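PDB 4M8R: hypothetical protein from Bacteroides caccae, which is of unknown function but combines an N-terminal Ig-like domain with a WD40-like domain of the beta-propeller clan. Local coordinates for residues D259-V263 and I304-Y308; I270-S274 and K326-M330; G280-P284 and I299-I304. All coordinates share one frame; numbering follows the deposited sequence.

Interaction 1: residues D259-V263 and I304-Y308; sequences DYPGV and IIPFY. With EDO (1,2-ethanediol), chain H.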
ATOM      1  N   ASP A 259      -4.642 -25.447 -26.007  1.00 66.99           N
ATOM      2  CA  ASP A 259      -3.231 -25.749 -26.242  1.00 66.32           C
ATOM      3  C   ASP A 259      -2.344 -24.612 -25.744  1.00 61.74           C
ATOM      4  O   ASP A 259      -1.213 -24.841 -25.314  1.00 61.44           O
ATOM      5  CB  ASP A 259      -2.979 -26.031 -27.722  1.00 70.39           C
ATOM      6  CG  ASP A 259      -3.611 -27.333 -28.175  1.00 73.03           C
ATOM      7  OD1 ASP A 259      -3.459 -28.343 -27.452  1.00 71.75           O
ATOM      8  OD2 ASP A 259      -4.261 -27.344 -29.244  1.00 75.20           O
ATOM      9  N   TYR A 260      -2.869 -23.391 -25.804  1.00 58.46           N
ATOM     10  CA  TYR A 260      -2.179 -22.222 -25.285  1.00 55.67           C
ATOM     11  C   TYR A 260      -3.094 -21.414 -24.372  1.00 51.20           C
ATOM     12  O   TYR A 260      -4.301 -21.378 -24.577  1.00 49.81           O
ATOM     13  CB  TYR A 260      -1.674 -21.346 -26.434  1.00 56.60           C
ATOM     14  CG  TYR A 260      -0.657 -22.048 -27.294  1.00 58.63           C
ATOM     15  CD1 TYR A 260       0.681 -22.114 -26.911  1.00 57.74           C
ATOM     16  CD2 TYR A 260      -1.034 -22.670 -28.485  1.00 60.37           C
ATOM     17  CE1 TYR A 260       1.617 -22.770 -27.692  1.00 59.04           C
ATOM     18  CE2 TYR A 260      -0.105 -23.325 -29.272  1.00 61.69           C
ATOM     19  CZ  TYR A 260       1.216 -23.373 -28.872  1.00 61.29           C
ATOM     20  OH  TYR A 260       2.137 -24.019 -29.655  1.00 63.91           O
ATOM     21  N   PRO A 261      -2.514 -20.766 -23.351  1.00 48.79           N
ATOM     22  CA  PRO A 261      -3.336 -19.944 -22.473  1.00 47.23           C
ATOM     23  C   PRO A 261      -3.936 -18.735 -23.185  1.00 47.68           C
ATOM     24  O   PRO A 261      -3.293 -18.119 -24.038  1.00 48.12           O
ATOM     25  CB  PRO A 261      -2.361 -19.492 -21.376  1.00 45.91           C
ATOM     26  CG  PRO A 261      -0.995 -19.778 -21.884  1.00 46.99           C
ATOM     27  CD  PRO A 261      -1.121 -20.876 -22.889  1.00 48.69           C
ATOM     28  N   GLY A 262      -5.177 -18.417 -22.838  1.00 47.32           N
ATOM     29  CA  GLY A 262      -5.789 -17.180 -23.278  1.00 47.98           C
ATOM     30  C   GLY A 262      -5.187 -16.010 -22.525  1.00 46.92           C
ATOM     31  O   GLY A 262      -4.501 -16.190 -21.513  1.00 44.23           O
ATOM     32  N   VAL A 263      -5.443 -14.806 -23.021  1.00 48.11           N
ATOM     33  CA  VAL A 263      -4.861 -13.604 -22.440  1.00 46.81           C
ATOM     34  C   VAL A 263      -5.913 -12.519 -22.300  1.00 46.44           C
ATOM     35  O   VAL A 263      -6.637 -12.226 -23.243  1.00 47.48           O
ATOM     36  CB  VAL A 263      -3.701 -13.092 -23.314  1.00 48.52           C
ATOM     37  CG1 VAL A 263      -3.281 -11.691 -22.903  1.00 48.85           C
ATOM     38  CG2 VAL A 263      -2.518 -14.042 -23.230  1.00 48.25           C
ATOM     39  N   ILE A 304      -1.003 -19.945 -33.956  1.00 72.78           N
ATOM     40  CA  ILE A 304      -1.386 -18.689 -33.326  1.00 70.56           C
ATOM     41  C   ILE A 304      -1.303 -18.845 -31.815  1.00 68.45           C
ATOM     42  O   ILE A 304      -1.921 -19.746 -31.245  1.00 68.25           O
ATOM     43  CB  ILE A 304      -2.812 -18.253 -33.711  1.00 70.91           C
ATOM     44  CG1 ILE A 304      -2.927 -18.074 -35.229  1.00 74.51           C
ATOM     45  CG2 ILE A 304      -3.180 -16.947 -33.010  1.00 68.77           C
ATOM     46  CD1 ILE A 304      -4.315 -17.704 -35.700  1.00 75.70           C
ATOM     47  N   ILE A 305      -0.532 -17.968 -31.180  1.00 65.81           N
ATOM     48  CA  ILE A 305      -0.405 -17.957 -29.732  1.00 64.07           C
ATOM     49  C   ILE A 305      -0.668 -16.540 -29.226  1.00 61.99           C
ATOM     50  O   ILE A 305       0.006 -15.602 -29.649  1.00 63.25           O
ATOM     51  CB  ILE A 305       1.006 -18.391 -29.292  1.00 64.95           C
ATOM     52  CG1 ILE A 305       1.381 -19.731 -29.937  1.00 67.30           C
ATOM     53  CG2 ILE A 305       1.083 -18.490 -27.771  1.00 62.47           C
ATOM     54  CD1 ILE A 305       2.827 -20.133 -29.715  1.00 67.87           C
ATOM     55  N   PRO A 306      -1.644 -16.374 -28.316  1.00 58.35           N
ATOM     56  CA  PRO A 306      -1.840 -15.058 -27.724  1.00 56.58           C
ATOM     57  C   PRO A 306      -0.715 -14.705 -26.752  1.00 54.76           C
ATOM     58  O   PRO A 306      -0.119 -15.597 -26.149  1.00 54.07           O
ATOM     59  CB  PRO A 306      -3.166 -15.198 -26.957  1.00 56.49           C
ATOM     60  CG  PRO A 306      -3.747 -16.511 -27.356  1.00 57.75           C
ATOM     61  CD  PRO A 306      -2.596 -17.360 -27.784  1.00 58.30           C
ATOM     62  N   PHE A 307      -0.435 -13.416 -26.600  1.00 53.47           N
ATOM     63  CA  PHE A 307       0.557 -12.967 -25.630  1.00 52.07           C
ATOM     64  C   PHE A 307       0.177 -11.629 -25.021  1.00 50.22           C
ATOM     65  O   PHE A 307      -0.733 -10.954 -25.495  1.00 49.54           O
ATOM     66  CB  PHE A 307       1.933 -12.851 -26.289  1.00 53.51           C
ATOM     67  CG  PHE A 307       2.001 -11.804 -27.366  1.00 54.73           C
ATOM     68  CD1 PHE A 307       2.221 -10.473 -27.044  1.00 54.90           C
ATOM     69  CD2 PHE A 307       1.844 -12.148 -28.697  1.00 56.36           C
ATOM     70  CE1 PHE A 307       2.281  -9.506 -28.033  1.00 56.71           C
ATOM     71  CE2 PHE A 307       1.907 -11.186 -29.689  1.00 58.22           C
ATOM     72  CZ  PHE A 307       2.121  -9.864 -29.360  1.00 58.22           C
ATOM     73  N   TYR A 308       0.884 -11.265 -23.957  1.00 48.41           N
ATOM     74  CA  TYR A 308       0.788  -9.925 -23.402  1.00 48.58           C
ATOM     75  C   TYR A 308       2.144  -9.435 -22.931  1.00 49.56           C
ATOM     76  O   TYR A 308       3.005 -10.231 -22.576  1.00 50.77           O
ATOM     77  CB  TYR A 308      -0.211  -9.883 -22.243  1.00 46.40           C
ATOM     78  CG  TYR A 308       0.270 -10.504 -20.952  1.00 44.30           C
ATOM     79  CD1 TYR A 308       0.149 -11.873 -20.721  1.00 43.06           C
ATOM     80  CD2 TYR A 308       0.817  -9.714 -19.946  1.00 44.04           C
ATOM     81  CE1 TYR A 308       0.571 -12.442 -19.530  1.00 41.48           C
ATOM     82  CE2 TYR A 308       1.243 -10.269 -18.753  1.00 42.61           C
ATOM     83  CZ  TYR A 308       1.124 -11.634 -18.551  1.00 41.29           C
ATOM     84  OH  TYR A 308       1.557 -12.179 -17.369  1.00 39.92           O
TER
HETATM   85  C1  EDO H 506       1.336 -15.785 -23.296  1.00 51.08           C
HETATM   86  O1  EDO H 506       1.285 -17.081 -22.694  1.00 56.80           O
HETATM   87  C2  EDO H 506       2.140 -14.866 -22.389  1.00 54.48           C
HETATM   88  O2  EDO H 506       2.329 -13.575 -22.986  1.00 55.18           O
HETATM   89  O   HOH W   1      -0.758 -17.682 -24.694  1.00 39.58           O

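Interaction 2: residues I270-S274 and K326-M330; sequences IILLS and KVGYM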
ATOM      1  N   ILE A 270     -12.066  -8.333 -22.441  1.00 59.86           N
ATOM      2  CA  ILE A 270     -11.897  -9.145 -23.642  1.00 61.16           C
ATOM      3  C   ILE A 270     -10.746 -10.132 -23.452  1.00 57.24           C
ATOM      4  O   ILE A 270      -9.692  -9.769 -22.919  1.00 55.70           O
ATOM      5  CB  ILE A 270     -11.601  -8.265 -24.878  1.00 65.66           C
ATOM      6  CG1 ILE A 270     -12.617  -7.115 -25.001  1.00 68.58           C
ATOM      7  CG2 ILE A 270     -11.593  -9.104 -26.152  1.00 67.60           C
ATOM      8  CD1 ILE A 270     -14.046  -7.552 -25.261  1.00 69.87           C
ATOM      9  N   ILE A 271     -10.954 -11.373 -23.896  1.00 55.16           N
ATOM     10  CA  ILE A 271      -9.954 -12.429 -23.787  1.00 53.73           C
ATOM     11  C   ILE A 271      -9.570 -12.938 -25.169  1.00 54.67           C
ATOM     12  O   ILE A 271     -10.435 -13.220 -25.989  1.00 58.13           O
ATOM     13  CB  ILE A 271     -10.471 -13.611 -22.938  1.00 53.12           C
ATOM     14  CG1 ILE A 271     -10.630 -13.177 -21.470  1.00 52.27           C
ATOM     15  CG2 ILE A 271      -9.520 -14.801 -23.037  1.00 52.06           C
ATOM     16  CD1 ILE A 271     -11.453 -14.119 -20.609  1.00 51.19           C
ATOM     17  N   LEU A 272      -8.270 -13.078 -25.407  1.00 54.62           N
ATOM     18  CA  LEU A 272      -7.757 -13.585 -26.679  1.00 56.91           C
ATOM     19  C   LEU A 272      -7.508 -15.085 -26.588  1.00 56.66           C
ATOM     20  O   LEU A 272      -6.806 -15.548 -25.695  1.00 55.52           O
ATOM     21  CB  LEU A 272      -6.447 -12.886 -27.058  1.00 57.64           C
ATOM     22  CG  LEU A 272      -6.504 -11.426 -27.515  1.00 59.44           C
ATOM     23  CD1 LEU A 272      -7.010 -10.511 -26.408  1.00 58.35           C
ATOM     24  CD2 LEU A 272      -5.122 -10.986 -27.976  1.00 60.86           C
ATOM     25  N   LEU A 273      -8.083 -15.834 -27.520  1.00 59.10           N
ATOM     26  CA  LEU A 273      -7.848 -17.268 -27.620  1.00 59.95           C
ATOM     27  C   LEU A 273      -7.424 -17.618 -29.039  1.00 62.68           C
ATOM     28  O   LEU A 273      -7.582 -16.824 -29.967  1.00 62.55           O
ATOM     29  CB  LEU A 273      -9.122 -18.042 -27.286  1.00 60.40           C
ATOM     30  CG  LEU A 273      -9.834 -17.698 -25.980  1.00 58.09           C
ATOM     31  CD1 LEU A 273     -11.250 -18.262 -25.976  1.00 59.15           C
ATOM     32  CD2 LEU A 273      -9.039 -18.223 -24.801  1.00 54.96           C
ATOM     33  N   SER A 274      -6.878 -18.817 -29.194  1.00 64.95           N
ATOM     34  CA  SER A 274      -6.647 -19.389 -30.512  1.00 67.93           C
ATOM     35  C   SER A 274      -7.249 -20.786 -30.541  1.00 69.67           C
ATOM     36  O   SER A 274      -7.270 -21.484 -29.522  1.00 69.05           O
ATOM     37  CB  SER A 274      -5.154 -19.430 -30.847  1.00 67.97           C
ATOM     38  OG  SER A 274      -4.452 -20.327 -30.002  1.00 66.20           O
ATOM     39  N   LYS A 326       0.002  -4.372 -23.096  1.00 54.94           N
ATOM     40  CA  LYS A 326      -0.264  -4.458 -24.523  1.00 56.27           C
ATOM     41  C   LYS A 326      -0.390  -5.935 -24.849  1.00 53.08           C
ATOM     42  O   LYS A 326       0.471  -6.724 -24.472  1.00 50.92           O
ATOM     43  CB  LYS A 326       0.884  -3.837 -25.319  1.00 58.49           C
ATOM     44  CG  LYS A 326       1.021  -2.336 -25.115  1.00 62.51           C
ATOM     45  CD  LYS A 326       2.420  -1.847 -25.461  1.00 64.36           C
ATOM     46  CE  LYS A 326       2.616  -0.384 -25.082  1.00 67.90           C
ATOM     47  NZ  LYS A 326       1.860   0.547 -25.964  1.00 72.11           N
ATOM     48  N   VAL A 327      -1.467  -6.315 -25.528  1.00 53.66           N
ATOM     49  CA  VAL A 327      -1.702  -7.717 -25.860  1.00 51.96           C
ATOM     50  C   VAL A 327      -1.841  -7.915 -27.356  1.00 53.09           C
ATOM     51  O   VAL A 327      -2.164  -6.987 -28.094  1.00 54.41           O
ATOM     52  CB  VAL A 327      -2.956  -8.277 -25.159  1.00 51.88           C
ATOM     53  CG1 VAL A 327      -2.936  -7.918 -23.679  1.00 51.31           C
ATOM     54  CG2 VAL A 327      -4.230  -7.770 -25.816  1.00 55.24           C
ATOM     55  N   GLY A 328      -1.613  -9.147 -27.787  1.00 52.58           N
ATOM     56  CA  GLY A 328      -1.752  -9.484 -29.187  1.00 55.04           C
ATOM     57  C   GLY A 328      -1.600 -10.957 -29.477  1.00 54.40           C
ATOM     58  O   GLY A 328      -1.662 -11.797 -28.575  1.00 51.74           O
ATOM     59  N   TYR A 329      -1.404 -11.248 -30.759  1.00 57.36           N
ATOM     60  CA  TYR A 329      -1.285 -12.601 -31.269  1.00 57.78           C
ATOM     61  C   TYR A 329       0.048 -12.771 -31.994  1.00 57.52           C
ATOM     62  O   TYR A 329       0.435 -11.918 -32.799  1.00 58.34           O
ATOM     63  CB  TYR A 329      -2.406 -12.868 -32.267  1.00 61.41           C
ATOM     64  CG  TYR A 329      -3.768 -13.158 -31.668  1.00 62.38           C
ATOM     65  CD1 TYR A 329      -4.014 -14.347 -30.991  1.00 61.04           C
ATOM     66  CD2 TYR A 329      -4.830 -12.270 -31.836  1.00 65.85           C
ATOM     67  CE1 TYR A 329      -5.265 -14.632 -30.469  1.00 62.45           C
ATOM     68  CE2 TYR A 329      -6.085 -12.548 -31.319  1.00 67.25           C
ATOM     69  CZ  TYR A 329      -6.297 -13.731 -30.638  1.00 66.15           C
ATOM     70  OH  TYR A 329      -7.544 -14.018 -30.126  1.00 68.88           O
HETATM   71  N   MSE A 330       0.749 -13.863 -31.695  1.00 56.41           N
HETATM   72  CA  MSE A 330       1.875 -14.308 -32.511  1.00 57.65           C
HETATM   73  C   MSE A 330       1.260 -15.115 -33.619  1.00 60.91           C
HETATM   74  O   MSE A 330       0.567 -16.093 -33.354  1.00 60.07           O
HETATM   75  CB  MSE A 330       2.851 -15.172 -31.715  1.00 55.59           C
HETATM   76  CG  MSE A 330       4.162 -15.444 -32.460  1.00 57.21           C
HETATM   77 SE   MSE A 330       3.976 -16.755 -33.935  0.75 60.03          SE
HETATM   78  CE  MSE A 330       3.177 -18.292 -32.988  1.00 58.32           C
TER

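Interaction 3: residues G280-P284 and I299-I304; sequences GKWVP and IEADAI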
ATOM      1  N   GLY A 280      -5.451 -28.642 -39.311  1.00109.46           N
ATOM      2  CA  GLY A 280      -4.155 -28.181 -38.791  1.00106.83           C
ATOM      3  C   GLY A 280      -3.924 -26.678 -38.857  1.00103.79           C
ATOM      4  O   GLY A 280      -2.872 -26.191 -38.436  1.00 99.11           O
ATOM      5  N   LYS A 281      -4.895 -25.942 -39.396  1.00103.96           N
ATOM      6  CA  LYS A 281      -4.849 -24.480 -39.420  1.00101.26           C
ATOM      7  C   LYS A 281      -5.386 -23.915 -38.106  1.00 98.23           C
ATOM      8  O   LYS A 281      -6.071 -24.612 -37.358  1.00 96.97           O
ATOM      9  CB  LYS A 281      -5.661 -23.940 -40.596  1.00102.17           C
ATOM     10  CG  LYS A 281      -5.063 -24.252 -41.957  1.00105.46           C
ATOM     11  CD  LYS A 281      -3.823 -23.415 -42.236  1.00104.06           C
ATOM     12  CE  LYS A 281      -3.399 -23.527 -43.692  1.00106.53           C
ATOM     13  NZ  LYS A 281      -2.312 -22.567 -44.023  1.00106.19           N
ATOM     14  N   TRP A 282      -5.076 -22.647 -37.839  1.00 95.75           N
ATOM     15  CA  TRP A 282      -5.453 -21.989 -36.586  1.00 91.05           C
ATOM     16  C   TRP A 282      -6.163 -20.660 -36.856  1.00 88.62           C
ATOM     17  O   TRP A 282      -5.851 -19.969 -37.825  1.00 89.87           O
ATOM     18  CB  TRP A 282      -4.214 -21.720 -35.723  1.00 89.72           C
ATOM     19  CG  TRP A 282      -3.464 -22.949 -35.261  1.00 90.43           C
ATOM     20  CD1 TRP A 282      -2.754 -23.818 -36.035  1.00 93.87           C
ATOM     21  CD2 TRP A 282      -3.320 -23.410 -33.910  1.00 90.56           C
ATOM     22  NE1 TRP A 282      -2.191 -24.800 -35.256  1.00 92.29           N
ATOM     23  CE2 TRP A 282      -2.523 -24.574 -33.948  1.00 90.27           C
ATOM     24  CE3 TRP A 282      -3.795 -22.956 -32.673  1.00 88.95           C
ATOM     25  CZ2 TRP A 282      -2.190 -25.293 -32.799  1.00 88.90           C
ATOM     26  CZ3 TRP A 282      -3.464 -23.672 -31.529  1.00 87.29           C
ATOM     27  CH2 TRP A 282      -2.668 -24.828 -31.603  1.00 88.48           C
ATOM     28  N   VAL A 283      -7.101 -20.300 -35.985  1.00 84.70           N
ATOM     29  CA  VAL A 283      -7.791 -19.009 -36.076  1.00 82.81           C
ATOM     30  C   VAL A 283      -7.755 -18.279 -34.734  1.00 78.03           C
ATOM     31  O   VAL A 283      -7.756 -18.918 -33.681  1.00 74.69           O
ATOM     32  CB  VAL A 283      -9.264 -19.162 -36.518  1.00 84.49           C
ATOM     33  CG1 VAL A 283      -9.343 -19.732 -37.927  1.00 88.77           C
ATOM     34  CG2 VAL A 283     -10.053 -20.027 -35.541  1.00 83.17           C
ATOM     35  N   PRO A 284      -7.723 -16.936 -34.769  1.00 76.22           N
ATOM     36  CA  PRO A 284      -7.887 -16.170 -33.543  1.00 75.03           C
ATOM     37  C   PRO A 284      -9.358 -16.100 -33.143  1.00 75.30           C
ATOM     38  O   PRO A 284     -10.229 -15.936 -34.004  1.00 76.53           O
ATOM     39  CB  PRO A 284      -7.345 -14.788 -33.912  1.00 74.70           C
ATOM     40  CG  PRO A 284      -7.499 -14.687 -35.385  1.00 77.43           C
ATOM     41  CD  PRO A 284      -7.550 -16.073 -35.949  1.00 78.69           C
ATOM     42  N   ILE A 299      -8.133 -14.207 -40.765  1.00102.78           N
ATOM     43  CA  ILE A 299      -6.852 -14.846 -40.458  1.00 99.59           C
ATOM     44  C   ILE A 299      -7.013 -16.356 -40.272  1.00 95.79           C
ATOM     45  O   ILE A 299      -7.793 -16.811 -39.429  1.00 91.87           O
ATOM     46  CB  ILE A 299      -6.206 -14.242 -39.189  1.00 98.88           C
ATOM     47  CG1 ILE A 299      -5.828 -12.771 -39.421  1.00100.12           C
ATOM     48  CG2 ILE A 299      -4.973 -15.041 -38.774  1.00 97.48           C
ATOM     49  CD1 ILE A 299      -6.910 -11.782 -39.042  1.00101.32           C
ATOM     50  N   GLU A 300      -6.272 -17.117 -41.073  1.00 94.47           N
ATOM     51  CA  GLU A 300      -6.166 -18.564 -40.920  1.00 94.33           C
ATOM     52  C   GLU A 300      -4.698 -18.942 -41.128  1.00 92.39           C
ATOM     53  O   GLU A 300      -4.196 -18.917 -42.254  1.00 94.29           O
ATOM     54  CB  GLU A 300      -7.075 -19.287 -41.917  1.00100.29           C
ATOM     55  CG  GLU A 300      -7.241 -20.776 -41.643  1.00104.03           C
ATOM     56  CD  GLU A 300      -8.427 -21.386 -42.377  1.00109.28           C
ATOM     57  OE1 GLU A 300      -8.427 -21.380 -43.628  1.00110.10           O
ATOM     58  OE2 GLU A 300      -9.354 -21.883 -41.700  1.00109.29           O
ATOM     59  N   ALA A 301      -4.015 -19.279 -40.035  1.00 87.16           N
ATOM     60  CA  ALA A 301      -2.560 -19.445 -40.039  1.00 85.73           C
ATOM     61  C   ALA A 301      -2.132 -20.835 -39.568  1.00 84.86           C
ATOM     62  O   ALA A 301      -2.964 -21.660 -39.195  1.00 85.31           O
ATOM     63  CB  ALA A 301      -1.923 -18.377 -39.165  1.00 83.39           C
ATOM     64  N   ASP A 302      -0.825 -21.083 -39.592  1.00 84.63           N
ATOM     65  CA  ASP A 302      -0.271 -22.388 -39.222  1.00 84.30           C
ATOM     66  C   ASP A 302       0.029 -22.515 -37.733  1.00 81.68           C
ATOM     67  O   ASP A 302       0.220 -23.623 -37.238  1.00 81.75           O
ATOM     68  CB  ASP A 302       0.984 -22.675 -40.047  1.00 85.78           C
ATOM     69  CG  ASP A 302       0.684 -22.791 -41.526  1.00 87.89           C
ATOM     70  OD1 ASP A 302      -0.284 -23.494 -41.877  1.00 87.79           O
ATOM     71  OD2 ASP A 302       1.414 -22.182 -42.337  1.00 89.83           O
ATOM     72  N   ALA A 303       0.087 -21.385 -37.032  1.00 80.77           N
ATOM     73  CA  ALA A 303       0.109 -21.376 -35.564  1.00 77.03           C
ATOM     74  C   ALA A 303      -0.246 -19.987 -35.050  1.00 75.96           C
ATOM     75  O   ALA A 303       0.134 -18.975 -35.650  1.00 77.96           O
ATOM     76  CB  ALA A 303       1.467 -21.806 -35.029  1.00 76.12           C
ATOM     77  N   ILE A 304      -1.003 -19.945 -33.956  1.00 72.78           N
ATOM     78  CA  ILE A 304      -1.386 -18.689 -33.326  1.00 70.56           C
ATOM     79  C   ILE A 304      -1.303 -18.845 -31.815  1.00 68.45           C
ATOM     80  O   ILE A 304      -1.921 -19.746 -31.245  1.00 68.25           O
ATOM     81  CB  ILE A 304      -2.812 -18.253 -33.711  1.00 70.91           C
ATOM     82  CG1 ILE A 304      -2.927 -18.074 -35.229  1.00 74.51           C
ATOM     83  CG2 ILE A 304      -3.180 -16.947 -33.010  1.00 68.77           C
ATOM     84  CD1 ILE A 304      -4.315 -17.704 -35.700  1.00 75.70           C
TER

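Interaction 1: residues D259-V263 and I304-Y308
Ile305 lies against one face of the Tyr260 ring, and the geometry identifies this as a CH-pi contact: Ile305 CG1 is 3.7 Å from the centroid of the Tyr260 ring, only 7° off the ring normal. CD1, at the end of that arm, and the other branch, CG2, reach different parts of the ring. Ile305 CD1 approaches Tyr260 CE1 at 3.5 Å, while Ile305 CG2 lies nearest Tyr260 CD1, over the same face. The isoleucine achieves this by holding CG1 opposite its carbonyl carbon (chi1 -52°) and running extended to CD1, which spreads its carbons along the aromatic face. At the other end of the contact, Val263 divides its methyls between two residues. Val263 CG1 is 3.6 Å from Tyr308 CB, and Val263 CG2 is 4.0 Å from Pro306 CB.

The two backbones share no direct hydrogen bond; a bridging water links them, with a diol bound beside it. The water donates to Pro261 O at 2.7 Å and to Pro306 O at 2.6 Å, joining the two carbonyls. It also lies 2.9 Å from O1 of the 1,2-ethanediol, probably from the crystallisation liquor. The diol's O2 accepts a bond from Tyr308 N at 2.9 Å, nearly straight at 163°. The diol thus supplies Tyr308 N with an acceptor.

Further out, the Tyr260 hydroxyl makes a weak hydrogen bond to Val370 O, and Asp259 forms a salt bridge with Arg153. Strand 262-264 lies between strands 196-201 and 270-276, with Gly262 bonded to Leu199 and Ile201 and Val263 to Leu272. Strand 303-310 is the outermost strand, within this chain, of the following four-stranded sheet and pairs with 325-333, so the contact joins two successive sheets of the propeller-like domain.

Interaction 2: residues I270-S274 and K326-M330
Face-to-face packing between successive sheets of the WD40-like, beta-propeller-clan domain brings Leu272 against Val327 and Tyr329. The axes of strands 270-274 and 326-330 pass 8.3 Å apart at 16°. That separation is too wide for strand pairing, so the contact is made by side chains reaching across, and the touching residues are buried.

Leu272 touches Val327, Gly328 and Tyr329. Rotation about CA-CB sets its CG trans to the carbonyl carbon, beside the backbone N, and its two methyls go to different partners. Leu272 CD1 meets Val327 CG2 at 3.9 Å, a plain apolar contact. Leu272 CD2 sits over one face of the Tyr329 ring, displaced toward the rim and 4.0 Å from the ring centroid, as a CH-pi contact. The same methyl approaches Gly328 O at 3.6 Å; that carbonyl probably accepts the backbone N-H of Phe307 in the adjoining strand. Around this core, Met265 touches both Leu272 and Val327, Leu346 of strand 340-348 touches Leu272, and the tyrosine ring also packs on Pro284 and Leu286.

The tyrosine reaches across the gap to the opposite backbone, and Leu272 CB lies 3.4 Å from Tyr329 OH. The hydroxyl donates to Leu273 O at 2.8 Å, meeting that carbonyl at a C=O...OH angle of 133° and tilted 23° out of its plane.

Interaction 3: residues G280-P284 and I299-I304
Trp282 leans its indole against the chain at Asp302-Ile304. Its CB is 3.7 Å from Ala301 O, with Ile304 CG1 just beyond. CG stands trans to the carbonyl carbon (chi1 -63°), which lays the indole along that backbone. Ala303 CA is 4.0 Å from the centroid of the five-membered ring, 17° off the normal, a CH-pi contact over one face, with Ile304 N above that face too. Trp282 CD1 comes within 3.2 Å of Asp302 O, whereas the neighbouring NE1 is too badly angled for a hydrogen bond to that oxygen. On the six-membered ring, CE3 approaches Ile304 O obliquely, and CH2 packs on Tyr260 and Asp259.

Its backbone makes a single antiparallel bridge, a hydrogen-bonded pair with Ala301: Trp282 N donates to Ala301 O at 2.7 Å, and Ala301 N returns a bond to Trp282 O at 3.0 Å. Lys281 NZ forms a salt bridge with Asp302 OD1 at 3.1 Å, from above the carboxylate plane; Ser334 N holds OD2. Pro284 CD touches Ile304 CD1 at 3.6 Å.

Asp302 and Ala303 form a classic beta bulge opposite Tyr332 of strand 325-333. The bridge joins the start of strand 282-288, which pairs with 270-276, to the loop just before strand 303-310.

In the fold
After the N-terminal Ig-like domain, the chain enters the propeller-like domain, where all three contacts lie. It passes 259-263, 270-274 and 280-284 in turn, which lead into or lie on strands 262-264, 270-276 and 282-288 of one sheet. Interaction 3 closes the shortest loop, with 14 residues between its segments. It is nested inside interaction 1, whose loop closes at 304-308 around 40 residues, and inside interaction 2, which closes at 326-330 around 51. Interactions 1 and 2 cross, because their segments alternate along the chain. Ile304 belongs to both interactions 1 and 3, and Ser274 OG probably bonds to its carbonyl. Together the three contacts tie that sheet to the neighbouring strands 303-310 and 325-333.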